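Local coordinates for protein esterase (Rhizomucor miehei, PDB 4WY5) that probably hydrolyses carboxylic esters, as an esterase with the alpha/beta hydrolase fold, at residues F16-H26 / D210-F221. Residues are numbered along the deposited sequence; the frame is centred on the assembly and turned at random.
Sequences FAAMKERPPIH and DYILSAEDLKFF
The ring of Phe-16 lies with one face over the backbone of Asp-210 and Tyr-211, its CE2 3.1 Å from Asp-210 O, which sits over the outer part of that face. CG stands anti to the backbone N (chi1 172°), which carries the ring out from helix 10-19 onto this peptide; being flat, it can lie against the chain and shield it by van der Waals packing. Met-19, one turn further on, bends at chi3 and brings its methyl CE to 4.0 Å from Ile-212 CG1, a flexible chain meeting a branched one. A second cluster, of Phe-220 and Phe-221, gathers round Ile-25. Over one face of the Phe-220 ring lie Ile-25 CB, offset toward the rim, and the backbone N of His-26, while Ile-25 CG2 comes to 3.6 Å from Phe-220 CE2. The other branch of Ile-25 reaches Phe-221, CD1 lying 3.6 Å from its CZ, so one beta-branched residue serves both rings. Phe-221 in turn touches Val-92.

One water accepts from Ile-25 N and donates to Glu-216 OE1 and, at 2.6 Å, to Asp-217 OD1. Asp-217 also belongs to the capping box of helix 215-225: its N donates to Ser-214 OG at 2.8 Å, and its OD2 accepts from Ser-214 N at 3.3 Å, from above the carboxylate plane. Serine and aspartate, with short polar side chains, suit such a helix start.

Direct contact is therefore mainly apolar and ring-to-backbone: helix 10-19 packs on loop 210-212, and 24-26 on the first turns of helix 215-225. Polar groups are linked through one water, both its hydrogens spent on carboxylates; the Ser-214 N bond probably helps to fix Asp-217's rotation, with OD1 turned to that water.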
loop_
_atom_site.group_PDB
_atom_site.type_symbol
_atom_site.label_atom_id
_atom_site.label_comp_id
_atom_site.label_asym_id
_atom_site.label_seq_id
_atom_site.Cartn_x
_atom_site.Cartn_y
_atom_site.Cartn_z
ATOM N N PHE A 16 -16.713 -12.882 11.626
ATOM C CA PHE A 16 -17.942 -12.144 11.936
ATOM C C PHE A 16 -19.123 -13.064 12.274
ATOM O O PHE A 16 -19.949 -12.738 13.124
ATOM C CB PHE A 16 -18.358 -11.207 10.801
ATOM C CG PHE A 16 -19.724 -10.598 11.022
ATOM C CD1 PHE A 16 -19.902 -9.629 12.004
ATOM C CD2 PHE A 16 -20.831 -11.023 10.292
ATOM C CE1 PHE A 16 -21.141 -9.076 12.242
ATOM C CE2 PHE A 16 -22.086 -10.468 10.524
ATOM C CZ PHE A 16 -22.237 -9.493 11.507
ATOM N N ALA A 17 -19.220 -14.190 11.571
ATOM C CA ALA A 17 -20.324 -15.136 11.765
ATOM C C ALA A 17 -20.366 -15.691 13.197
ATOM O O ALA A 17 -21.432 -15.889 13.774
ATOM C CB ALA A 17 -20.215 -16.275 10.755
ATOM N N ALA A 18 -19.194 -15.955 13.753
ATOM C CA ALA A 18 -19.075 -16.355 15.144
ATOM C C ALA A 18 -19.552 -15.239 16.092
ATOM O O ALA A 18 -20.106 -15.510 17.157
ATOM C CB ALA A 18 -17.639 -16.738 15.450
ATOM N N MET A 19 -19.306 -13.988 15.706
ATOM C CA MET A 19 -19.644 -12.816 16.526
ATOM C C MET A 19 -21.131 -12.422 16.500
ATOM O O MET A 19 -21.612 -11.746 17.411
ATOM C CB MET A 19 -18.782 -11.615 16.115
ATOM C CG MET A 19 -17.440 -11.549 16.847
ATOM S SD MET A 19 -16.576 -9.969 16.661
ATOM C CE MET A 19 -17.942 -8.802 16.723
ATOM N N LYS A 20 -21.851 -12.828 15.458
ATOM C CA LYS A 20 -23.251 -12.432 15.281
ATOM C C LYS A 20 -24.164 -12.932 16.416
ATOM O O LYS A 20 -25.266 -12.408 16.623
ATOM C CB LYS A 20 -23.769 -12.934 13.926
ATOM N N GLU A 21 -23.706 -13.949 17.146
ATOM C CA GLU A 21 -24.493 -14.528 18.234
ATOM C C GLU A 21 -24.551 -13.648 19.496
ATOM O O GLU A 21 -25.522 -13.703 20.257
ATOM C CB GLU A 21 -23.926 -15.906 18.599
ATOM N N ARG A 22 -23.527 -12.821 19.697
ATOM C CA ARG A 22 -23.397 -12.041 20.926
ATOM C C ARG A 22 -24.371 -10.853 21.033
ATOM O O ARG A 22 -24.835 -10.323 20.019
ATOM C CB ARG A 22 -21.947 -11.542 21.050
ATOM N N PRO A 23 -24.701 -10.459 22.282
ATOM C CA PRO A 23 -25.468 -9.270 22.685
ATOM C C PRO A 23 -24.705 -7.975 22.430
ATOM O O PRO A 23 -23.475 -8.017 22.342
ATOM C CB PRO A 23 -25.680 -9.480 24.188
ATOM C CG PRO A 23 -24.533 -10.315 24.608
ATOM C CD PRO A 23 -24.317 -11.262 23.459
ATOM N N PRO A 24 -25.410 -6.835 22.333
ATOM C CA PRO A 24 -24.648 -5.598 22.111
ATOM C C PRO A 24 -23.713 -5.268 23.290
ATOM O O PRO A 24 -23.776 -5.907 24.342
ATOM C CB PRO A 24 -25.742 -4.539 21.944
ATOM C CG PRO A 24 -26.933 -5.097 22.674
ATOM C CD PRO A 24 -26.859 -6.590 22.455
ATOM N N ILE A 25 -22.860 -4.266 23.117
ATOM C CA ILE A 25 -21.723 -4.090 24.015
ATOM C C ILE A 25 -22.152 -3.469 25.332
ATOM O O ILE A 25 -21.635 -3.834 26.385
ATOM C CB ILE A 25 -20.602 -3.250 23.364
ATOM C CG1 ILE A 25 -20.238 -3.847 21.998
ATOM C CG2 ILE A 25 -19.369 -3.214 24.270
ATOM C CD1 ILE A 25 -18.933 -3.333 21.406
ATOM N N HIS A 26 -23.097 -2.536 25.284
ATOM C CA HIS A 26 -23.521 -1.826 26.486
ATOM C C HIS A 26 -24.191 -2.758 27.509
ATOM O O HIS A 26 -24.523 -2.331 28.613
ATOM C CB HIS A 26 -24.484 -0.695 26.115
ATOM C CG HIS A 26 -25.896 -1.150 25.910
ATOM N ND1 HIS A 26 -26.926 -0.767 26.741
ATOM C CD2 HIS A 26 -26.443 -1.972 24.982
ATOM C CE1 HIS A 26 -28.052 -1.327 26.329
ATOM N NE2 HIS A 26 -27.786 -2.058 25.262
ATOM N N ASP A 210 -24.223 -6.136 10.006
ATOM C CA ASP A 210 -23.760 -7.347 9.326
ATOM C C ASP A 210 -22.250 -7.310 9.062
ATOM O O ASP A 210 -21.717 -8.208 8.415
ATOM C CB ASP A 210 -24.525 -7.605 8.009
ATOM C CG ASP A 210 -24.670 -6.369 7.138
ATOM O OD1 ASP A 210 -24.422 -5.248 7.629
ATOM O OD2 ASP A 210 -25.069 -6.517 5.954
ATOM N N TYR A 211 -21.562 -6.291 9.580
ATOM C CA TYR A 211 -20.090 -6.255 9.562
ATOM C C TYR A 211 -19.562 -6.018 10.976
ATOM O O TYR A 211 -20.295 -5.512 11.835
ATOM C CB TYR A 211 -19.572 -5.169 8.605
ATOM C CG TYR A 211 -19.888 -5.430 7.143
ATOM C CD1 TYR A 211 -21.111 -5.045 6.588
ATOM C CD2 TYR A 211 -18.966 -6.075 6.320
ATOM C CE1 TYR A 211 -21.405 -5.287 5.251
ATOM C CE2 TYR A 211 -19.241 -6.318 4.974
ATOM C CZ TYR A 211 -20.464 -5.927 4.449
ATOM O OH TYR A 211 -20.751 -6.173 3.130
ATOM N N ILE A 212 -18.285 -6.337 11.206
ATOM C CA ILE A 212 -17.747 -6.398 12.571
ATOM C C ILE A 212 -17.887 -5.088 13.386
ATOM O O ILE A 212 -18.101 -5.149 14.597
ATOM C CB ILE A 212 -16.239 -6.892 12.582
ATOM C CG1 ILE A 212 -15.685 -6.936 14.012
ATOM C CG2 ILE A 212 -15.341 -6.068 11.686
ATOM C CD1 ILE A 212 -14.164 -6.920 14.097
ATOM N N LEU A 213 -17.791 -3.913 12.766
ATOM C CA LEU A 213 -18.035 -2.677 13.536
ATOM C C LEU A 213 -19.319 -1.938 13.091
ATOM O O LEU A 213 -19.338 -1.273 12.057
ATOM C CB LEU A 213 -16.826 -1.739 13.431
ATOM C CG LEU A 213 -17.002 -0.300 13.936
ATOM C CD1 LEU A 213 -17.198 -0.236 15.431
ATOM C CD2 LEU A 213 -15.842 0.598 13.495
ATOM N N SER A 214 -20.377 -2.033 13.895
ATOM C CA SER A 214 -21.695 -1.461 13.558
ATOM C C SER A 214 -21.916 -0.001 13.978
ATOM O O SER A 214 -21.209 0.540 14.826
ATOM C CB SER A 214 -22.790 -2.319 14.189
ATOM O OG SER A 214 -22.897 -2.042 15.575
ATOM N N ALA A 215 -22.918 0.636 13.387
ATOM C CA ALA A 215 -23.308 1.978 13.820
ATOM C C ALA A 215 -23.710 1.986 15.306
ATOM O O ALA A 215 -23.500 2.974 16.013
ATOM C CB ALA A 215 -24.448 2.501 12.964
ATOM N N GLU A 216 -24.263 0.865 15.766
ATOM C CA GLU A 216 -24.643 0.663 17.168
ATOM C C GLU A 216 -23.427 0.545 18.097
ATOM O O GLU A 216 -23.428 1.092 19.211
ATOM C CB GLU A 216 -25.513 -0.597 17.284
ATOM C CG GLU A 216 -26.363 -0.706 18.546
ATOM C CD GLU A 216 -26.651 -2.160 18.949
ATOM O OE1 GLU A 216 -25.760 -3.031 18.768
ATOM O OE2 GLU A 216 -27.776 -2.435 19.430
ATOM N N ASP A 217 -22.390 -0.162 17.639
ATOM C CA ASP A 217 -21.148 -0.272 18.401
ATOM C C ASP A 217 -20.522 1.115 18.566
ATOM O O ASP A 217 -20.082 1.491 19.665
ATOM C CB ASP A 217 -20.151 -1.220 17.711
ATOM C CG ASP A 217 -20.585 -2.687 17.750
ATOM O OD1 ASP A 217 -21.318 -3.087 18.675
ATOM O OD2 ASP A 217 -20.190 -3.449 16.838
ATOM N N LEU A 218 -20.511 1.881 17.475
ATOM C CA LEU A 218 -19.913 3.216 17.469
ATOM C C LEU A 218 -20.534 4.162 18.486
ATOM O O LEU A 218 -19.830 4.957 19.114
ATOM C CB LEU A 218 -20.040 3.856 16.083
ATOM C CG LEU A 218 -18.875 3.824 15.090
ATOM C CD1 LEU A 218 -19.220 4.684 13.871
ATOM C CD2 LEU A 218 -17.572 4.269 15.729
ATOM N N LYS A 219 -21.852 4.079 18.639
ATOM C CA LYS A 219 -22.565 4.978 19.536
ATOM C C LYS A 219 -22.171 4.680 20.972
ATOM O O LYS A 219 -22.076 5.593 21.788
ATOM C CB LYS A 219 -24.084 4.865 19.357
ATOM C CG LYS A 219 -24.839 5.932 20.135
ATOM C CD LYS A 219 -26.072 5.388 20.861
ATOM C CE LYS A 219 -26.563 6.371 21.938
ATOM N NZ LYS A 219 -26.913 7.729 21.398
ATOM N N PHE A 220 -21.932 3.405 21.278
ATOM C CA PHE A 220 -21.468 3.026 22.617
ATOM C C PHE A 220 -20.083 3.609 22.934
ATOM O O PHE A 220 -19.892 4.191 23.999
ATOM C CB PHE A 220 -21.441 1.491 22.784
ATOM C CG PHE A 220 -20.820 1.033 24.086
ATOM C CD1 PHE A 220 -21.553 1.034 25.269
ATOM C CD2 PHE A 220 -19.496 0.591 24.128
ATOM C CE1 PHE A 220 -20.972 0.610 26.473
ATOM C CE2 PHE A 220 -18.910 0.167 25.323
ATOM C CZ PHE A 220 -19.647 0.180 26.497
ATOM N N PHE A 221 -19.137 3.497 22.001
ATOM C CA PHE A 221 -17.762 3.956 22.261
ATOM C C PHE A 221 -17.654 5.482 22.394
ATOM O O PHE A 221 -16.862 5.989 23.198
ATOM C CB PHE A 221 -16.816 3.473 21.161
ATOM C CG PHE A 221 -16.650 1.970 21.106
ATOM C CD1 PHE A 221 -16.197 1.259 22.219
ATOM C CD2 PHE A 221 -16.944 1.268 19.937
ATOM C CE1 PHE A 221 -16.038 -0.121 22.164
ATOM C CE2 PHE A 221 -16.794 -0.106 19.878
ATOM C CZ PHE A 221 -16.337 -0.807 20.994
HETATM O O HOH W 1 -23.279 -2.810 20.349
#